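Local structure of mevalonate kinase, putative (Leishmania major, 2HFS) at residues 14-19 with 123-128; 25-30 with 280-285; 32-37 with 225-230. The protein probably catalyses the ATP-dependent phosphorylation of (R)-mevalonate to (R)-5-phosphomevalonate, an early step in isoprenoid biosynthesis. All coordinates share one frame; numbering follows the deposited sequence.

Interaction 1: residues 14-19 with 123-128; sequences GKNIGY and SRALSE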
# COMPACT_ATOMS: atom_id res chain seq x y z
N GLY A 14 -10.01 -16.11 14.86
CA GLY A 14 -9.72 -14.68 15.05
C GLY A 14 -9.98 -13.92 13.77
O GLY A 14 -10.51 -14.50 12.81
N LYS A 15 -9.59 -12.64 13.75
CA LYS A 15 -9.70 -11.81 12.55
C LYS A 15 -8.31 -11.39 12.05
O LYS A 15 -7.78 -10.33 12.41
CB LYS A 15 -10.61 -10.61 12.81
CG LYS A 15 -10.94 -9.82 11.54
CD LYS A 15 -12.23 -9.01 11.70
CE LYS A 15 -12.54 -8.25 10.42
NZ LYS A 15 -13.07 -9.16 9.38
N ASN A 16 -7.71 -12.27 11.24
CA ASN A 16 -6.34 -12.12 10.78
C ASN A 16 -6.30 -11.35 9.49
O ASN A 16 -6.64 -11.87 8.44
CB ASN A 16 -5.69 -13.48 10.61
CG ASN A 16 -5.63 -14.22 11.91
OD1 ASN A 16 -4.94 -13.80 12.86
ND2 ASN A 16 -6.38 -15.30 11.99
N ILE A 17 -5.87 -10.09 9.59
CA ILE A 17 -5.95 -9.20 8.45
C ILE A 17 -4.62 -8.50 8.16
O ILE A 17 -3.74 -8.43 9.03
CB ILE A 17 -7.04 -8.13 8.70
CG1 ILE A 17 -6.57 -7.11 9.75
CG2 ILE A 17 -8.40 -8.79 9.09
CD1 ILE A 17 -7.58 -6.02 10.07
N GLY A 18 -4.52 -7.95 6.95
CA GLY A 18 -3.42 -7.03 6.57
C GLY A 18 -4.03 -5.82 5.90
O GLY A 18 -4.90 -5.97 5.03
N TYR A 19 -3.63 -4.62 6.32
CA TYR A 19 -4.20 -3.39 5.74
C TYR A 19 -3.64 -3.08 4.36
O TYR A 19 -2.49 -3.44 4.05
CB TYR A 19 -3.98 -2.21 6.67
CG TYR A 19 -4.44 -2.45 8.09
CD1 TYR A 19 -5.79 -2.44 8.43
CD2 TYR A 19 -3.50 -2.70 9.11
CE1 TYR A 19 -6.21 -2.65 9.74
CE2 TYR A 19 -3.92 -2.90 10.43
CZ TYR A 19 -5.28 -2.86 10.73
OH TYR A 19 -5.72 -3.09 12.02
N SER A 123 0.54 -14.55 7.57
CA SER A 123 1.44 -14.66 8.72
C SER A 123 0.68 -14.63 10.03
O SER A 123 0.97 -15.41 10.94
CB SER A 123 2.47 -13.54 8.68
OG SER A 123 3.32 -13.72 7.54
N ARG A 124 -0.28 -13.72 10.14
CA ARG A 124 -1.13 -13.62 11.32
C ARG A 124 -1.97 -14.89 11.53
O ARG A 124 -2.03 -15.40 12.65
CB ARG A 124 -2.03 -12.38 11.24
CG ARG A 124 -1.28 -11.04 11.45
CD ARG A 124 -2.19 -9.86 11.79
NE ARG A 124 -1.46 -8.59 11.92
CZ ARG A 124 -0.71 -8.25 12.96
NH1 ARG A 124 -0.54 -9.09 13.99
NH2 ARG A 124 -0.10 -7.08 12.96
N ALA A 125 -2.60 -15.39 10.47
CA ALA A 125 -3.41 -16.62 10.57
C ALA A 125 -2.58 -17.84 10.94
O ALA A 125 -3.03 -18.67 11.73
CB ALA A 125 -4.16 -16.88 9.28
N LEU A 126 -1.38 -17.95 10.38
CA LEU A 126 -0.44 -19.01 10.74
C LEU A 126 -0.08 -18.89 12.22
O LEU A 126 -0.06 -19.90 12.95
CB LEU A 126 0.82 -18.97 9.86
CG LEU A 126 0.62 -19.36 8.38
CD1 LEU A 126 1.88 -19.00 7.56
CD2 LEU A 126 0.31 -20.86 8.24
N SER A 127 0.21 -17.66 12.66
CA SER A 127 0.51 -17.44 14.06
C SER A 127 -0.64 -17.97 14.91
O SER A 127 -0.41 -18.67 15.91
CB SER A 127 0.74 -15.96 14.37
OG SER A 127 1.07 -15.78 15.74
N GLU A 128 -1.87 -17.67 14.51
CA GLU A 128 -3.01 -18.20 15.26
C GLU A 128 -3.00 -19.72 15.27
O GLU A 128 -3.02 -20.34 16.34
CB GLU A 128 -4.36 -17.71 14.74
CG GLU A 128 -5.49 -18.26 15.59
CD GLU A 128 -6.87 -17.73 15.28
OE1 GLU A 128 -6.99 -16.75 14.53
OE2 GLU A 128 -7.85 -18.31 15.80
O HOH W 1 -2.28 -6.31 10.28

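Interaction 2: residues 25-30 with 280-285; sequences FGEHFV and GAKLSG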
# COMPACT_ATOMS: atom_id res chain seq x y z
N PHE A 25 2.79 11.03 0.67
CA PHE A 25 3.92 11.86 0.24
C PHE A 25 5.18 11.08 0.00
O PHE A 25 5.52 10.19 0.77
CB PHE A 25 4.24 12.93 1.29
CG PHE A 25 3.16 13.98 1.44
CD1 PHE A 25 3.24 15.17 0.71
CD2 PHE A 25 2.09 13.78 2.29
CE1 PHE A 25 2.27 16.13 0.83
CE2 PHE A 25 1.10 14.76 2.42
CZ PHE A 25 1.19 15.94 1.68
N GLY A 26 5.88 11.41 -1.08
CA GLY A 26 7.30 11.15 -1.18
C GLY A 26 7.76 9.91 -1.92
O GLY A 26 8.90 9.51 -1.79
N GLU A 27 6.87 9.30 -2.70
CA GLU A 27 7.29 8.30 -3.68
C GLU A 27 8.43 8.85 -4.55
O GLU A 27 8.43 10.03 -4.93
CB GLU A 27 6.15 7.87 -4.60
CG GLU A 27 5.40 9.02 -5.24
CD GLU A 27 4.26 9.51 -4.35
OE1 GLU A 27 3.25 8.77 -4.23
OE2 GLU A 27 4.39 10.59 -3.75
N HIS A 28 9.38 7.98 -4.87
CA HIS A 28 10.56 8.35 -5.67
C HIS A 28 11.63 9.18 -4.96
O HIS A 28 12.82 8.84 -5.00
CB HIS A 28 10.15 8.98 -7.01
CG HIS A 28 9.49 7.99 -7.92
ND1 HIS A 28 10.19 7.01 -8.58
CD2 HIS A 28 8.18 7.80 -8.23
CE1 HIS A 28 9.36 6.26 -9.27
NE2 HIS A 28 8.13 6.71 -9.07
N PHE A 29 11.23 10.25 -4.28
CA PHE A 29 12.20 11.09 -3.56
C PHE A 29 12.79 10.39 -2.33
O PHE A 29 13.94 10.65 -1.93
CB PHE A 29 11.55 12.42 -3.17
CG PHE A 29 11.19 13.27 -4.36
CD1 PHE A 29 9.86 13.44 -4.74
CD2 PHE A 29 12.18 13.88 -5.12
CE1 PHE A 29 9.53 14.22 -5.85
CE2 PHE A 29 11.85 14.69 -6.23
CZ PHE A 29 10.52 14.84 -6.60
N VAL A 30 12.00 9.49 -1.76
CA VAL A 30 12.43 8.64 -0.66
C VAL A 30 13.66 7.78 -1.00
O VAL A 30 14.51 7.52 -0.14
CB VAL A 30 11.25 7.76 -0.17
CG1 VAL A 30 10.81 6.76 -1.27
CG2 VAL A 30 11.59 7.04 1.12
N GLY A 280 -6.85 17.83 -1.93
CA GLY A 280 -5.62 17.60 -2.70
C GLY A 280 -5.76 16.30 -3.46
O GLY A 280 -6.57 15.46 -3.10
N ALA A 281 -4.93 16.12 -4.49
CA ALA A 281 -4.98 14.89 -5.28
C ALA A 281 -3.66 14.73 -6.01
O ALA A 281 -3.07 15.71 -6.49
CB ALA A 281 -6.12 14.93 -6.26
N LYS A 282 -3.19 13.49 -6.11
CA LYS A 282 -1.88 13.26 -6.69
C LYS A 282 -1.75 11.80 -7.04
O LYS A 282 -2.46 10.95 -6.48
CB LYS A 282 -0.76 13.65 -5.70
CG LYS A 282 -0.84 12.91 -4.34
CD LYS A 282 0.29 13.34 -3.39
CE LYS A 282 1.67 12.75 -3.78
NZ LYS A 282 1.75 11.29 -3.47
N LEU A 283 -0.80 11.50 -7.91
CA LEU A 283 -0.44 10.11 -8.14
C LEU A 283 0.09 9.52 -6.84
O LEU A 283 0.60 10.24 -5.99
CB LEU A 283 0.62 9.98 -9.23
CG LEU A 283 2.04 10.51 -9.07
CD1 LEU A 283 3.04 9.59 -8.29
CD2 LEU A 283 2.55 10.73 -10.51
N SER A 284 -0.04 8.21 -6.68
CA SER A 284 0.43 7.55 -5.46
C SER A 284 1.27 6.35 -5.84
O SER A 284 0.76 5.41 -6.44
CB SER A 284 -0.76 7.09 -4.61
OG SER A 284 -0.30 6.39 -3.46
N GLY A 285 2.55 6.38 -5.49
CA GLY A 285 3.42 5.23 -5.72
C GLY A 285 4.27 5.41 -6.95
O GLY A 285 4.82 6.48 -7.18

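Interaction 3: residues 32-37 with 225-230; sequences HGAEAI and NYTHIV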
# COMPACT_ATOMS: atom_id res chain seq x y z
N HIS A 32 16.05 8.71 -2.56
CA HIS A 32 17.21 9.61 -2.50
C HIS A 32 17.37 10.26 -1.13
O HIS A 32 18.14 11.23 -0.98
CB HIS A 32 17.13 10.62 -3.64
CG HIS A 32 17.12 9.97 -4.98
ND1 HIS A 32 18.26 9.85 -5.76
CD2 HIS A 32 16.14 9.31 -5.65
CE1 HIS A 32 17.97 9.19 -6.87
NE2 HIS A 32 16.70 8.84 -6.82
N GLY A 33 16.65 9.73 -0.15
CA GLY A 33 16.89 10.06 1.25
C GLY A 33 15.84 10.95 1.88
O GLY A 33 15.99 11.35 3.03
N ALA A 34 14.79 11.26 1.13
CA ALA A 34 13.74 12.15 1.62
C ALA A 34 12.79 11.37 2.52
O ALA A 34 12.70 10.16 2.41
CB ALA A 34 12.98 12.78 0.44
N GLU A 35 12.10 12.06 3.42
CA GLU A 35 11.10 11.40 4.26
C GLU A 35 9.84 11.18 3.42
O GLU A 35 9.51 11.99 2.56
CB GLU A 35 10.77 12.24 5.48
CG GLU A 35 11.97 12.67 6.34
CD GLU A 35 11.55 13.36 7.63
OE1 GLU A 35 10.36 13.71 7.80
OE2 GLU A 35 12.42 13.56 8.50
N ALA A 36 9.14 10.07 3.68
CA ALA A 36 7.88 9.75 3.01
C ALA A 36 6.76 9.51 4.03
O ALA A 36 7.02 9.13 5.17
CB ALA A 36 8.05 8.54 2.08
N ILE A 37 5.53 9.78 3.64
CA ILE A 37 4.39 9.52 4.49
C ILE A 37 3.55 8.47 3.77
O ILE A 37 3.07 8.69 2.65
CB ILE A 37 3.58 10.81 4.83
CG1 ILE A 37 4.49 11.87 5.51
CG2 ILE A 37 2.36 10.48 5.72
CD1 ILE A 37 3.82 13.27 5.76
N ASN A 225 13.05 20.96 -2.94
CA ASN A 225 11.67 21.40 -3.07
C ASN A 225 10.76 20.39 -2.39
O ASN A 225 9.82 20.77 -1.70
CB ASN A 225 11.29 21.57 -4.55
CG ASN A 225 11.89 22.84 -5.18
OD1 ASN A 225 12.52 23.65 -4.49
ND2 ASN A 225 11.70 23.02 -6.48
N TYR A 226 11.06 19.11 -2.59
CA TYR A 226 10.32 18.05 -1.90
C TYR A 226 10.43 18.07 -0.38
O TYR A 226 9.41 17.97 0.33
CB TYR A 226 10.61 16.64 -2.44
CG TYR A 226 9.82 15.65 -1.61
CD1 TYR A 226 10.45 14.89 -0.61
CD2 TYR A 226 8.42 15.58 -1.72
CE1 TYR A 226 9.72 14.02 0.21
CE2 TYR A 226 7.67 14.73 -0.90
CZ TYR A 226 8.32 13.96 0.07
OH TYR A 226 7.57 13.14 0.87
N THR A 227 11.65 18.17 0.13
CA THR A 227 11.90 18.15 1.58
C THR A 227 11.13 19.25 2.31
O THR A 227 10.62 19.02 3.40
CB THR A 227 13.41 18.19 1.92
OG1 THR A 227 14.00 19.38 1.36
CG2 THR A 227 14.14 17.03 1.26
N HIS A 228 11.01 20.43 1.70
CA HIS A 228 10.17 21.49 2.26
C HIS A 228 8.69 21.08 2.34
O HIS A 228 8.04 21.32 3.37
CB HIS A 228 10.35 22.83 1.51
CG HIS A 228 9.61 23.97 2.15
ND1 HIS A 228 9.65 24.21 3.51
CD2 HIS A 228 8.82 24.93 1.62
CE1 HIS A 228 8.91 25.27 3.79
NE2 HIS A 228 8.40 25.73 2.66
N ILE A 229 8.17 20.45 1.30
CA ILE A 229 6.76 20.02 1.30
C ILE A 229 6.47 19.00 2.40
O ILE A 229 5.49 19.14 3.13
CB ILE A 229 6.32 19.50 -0.10
CG1 ILE A 229 6.28 20.65 -1.11
CG2 ILE A 229 4.93 18.84 -0.03
CD1 ILE A 229 6.21 20.19 -2.53
N VAL A 230 7.34 17.99 2.54
CA VAL A 230 7.10 16.93 3.53
C VAL A 230 7.20 17.48 4.96
O VAL A 230 6.42 17.11 5.82
CB VAL A 230 7.95 15.65 3.27
CG1 VAL A 230 9.45 15.92 3.46
CG2 VAL A 230 7.47 14.52 4.13

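Interaction 1: residues 14-19 with 123-128
E128, on helix 114-130, uses its carboxylate to join two points of the chain that leads into strand 17-25. Its OE1 accepts from N16 ND2 at 3.0 Å in a bond that is close to straight (165°) and lies almost in the plane of the amide. That amide approaches OE1 nearly along the C-O axis, whereas the backbone N of G14 takes the syn lone pair of the same oxygen, at 3.1 Å. A further G14 N contact to E128 OE2 is weak. The reach comes from a fully stretched glutamate, with CG anti to the backbone N (chi1 -178°) and the chain extended beyond it, which carries the carboxylate away from the helix, where it crosses the asparagine side chain at about a right angle.

N16 is set differently. Its CG lies beside its own backbone N (chi1 -61°), which places the amide over the helix backbone, with CG 3.5 Å from A125 CA. N16 OD1 and R124 O, 3.3 Å apart, are both acceptors and are not hydrogen-bonded; the amide is held instead by its ND2 bond to E128. The backbone of N16 pairs with C47 of strand 36-52, and A125 touches the same strand.

R124 reaches toward I17 with its chain extended to NE. Its CD is 3.5 Å from I17 O, which lies in plane at the guanidinium edge. NE donates to a water at 2.9 Å, and this water is also close to I17 O; NH2 is held by T163 and D136.

Helix 114-130 follows the glycine-rich phosphate-binding loop characteristic of GHMP kinases, and here it meets the chain leading into strand 17-25. With K9 and the N of T13 also bound at OE2, both oxygens of E128 are supplied with donors, which would probably keep the acid ionised.

Interaction 2: residues 25-30 with 280-285
E27 and K282 form a buried salt bridge that ties the loop between strands 17-25 and 36-52 to strand 280-284, an outermost strand of the four-stranded antiparallel sheet. The side chains come from opposite directions. K282 NZ meets E27 OE2 at 2.7 Å on the syn side of that oxygen, 28° out of the carboxylate plane, and makes a weak bond to OE1. The backbone N of G285 completes the grip, donating to the anti lone pair of E27 OE1 at 2.8 Å and 168°.

The lysine is bent at both chi3 and chi4, and the curl brings NZ back over its own strand to donate to L283 O at 3.0 Å; L24 O is another acceptor. Its stem is flanked by N252 and H253 of helix 242-258. E27 and K282 lie in sequences that match the first and third conserved motifs of the GHMP kinases, the latter being the glycine-rich segment of the C-terminal half, so the pair joins two motifs some 250 residues apart.

E27 places its CG between the backbone N and the carbonyl carbon (chi1 51°), and a bend at chi2 then turns the acid toward the strand. Along this path CB and CG pass close to the carbonyl of G285, with CG 3.2 Å from G285 O, while L283 CD1 packs against the same CG at 3.9 Å. H28 CD2 approaches G285 O obliquely at 3.8 Å. The NE2 atom of H28 bonds to T286 O, and V204, V205 and V208 of helix 201-214 touch its side chain.

Interaction 3: residues 32-37 with 225-230
Y226 OH appears to donate to the backbone O of E35 at 2.8 Å, although the hydroxyl position is less certain because the same atom lies too close to G26 CA. The carbonyl oxygen comes in at the ring edge, in the ring plane. The tyrosine reaches it from helix 216-239 with its CG anti to the backbone N (chi1 178°), which sends the ring out with its edge facing the A34-E35 backbone. A34 CB abuts the same edge, 3.5 Å from Y226 CD1. The ring of Y226 also meets that of F29, with the planes about 5° apart.

One turn further along the helix, V230 adds apolar cover. Its CG2 is 3.6 Å from E35 O and also touches I37 CD1 at 4.2 Å, the two side chains crossing at a slant. The carboxylate of E35 forms a salt bridge through OE1 with R234 of the same helix.

I37 pairs through its backbone with L24 and F25 of the antiparallel neighbour strand. The helix thus packs on the connection and the first residues of the second strand of a beta hairpin, where the first two strands of this GHMP kinase fold meet its helical layer.

Interactions 2 and 3 are neighbours, with centres 10 Å apart, and they touch through probable hydrogen bonds from I37 N to F25 O and from A34 N to F29 O. Interaction 1 stands apart, its centre 29 Å from interaction 2 and 33 Å from interaction 3, on the opposite side of the chain's centre. Strands 17-25 and 36-52, adjacent in the mixed sheet, connect them: interaction 1 involves the N-terminal part of strand 17-25 and the chain before it, while the connection between the two takes part in the others. Along the chain interaction 3 nests within the loop closed by interaction 2, and interaction 1 alternates with both. The N-terminal hairpin thus spans the molecule, linking its N-terminal and C-terminal family regions.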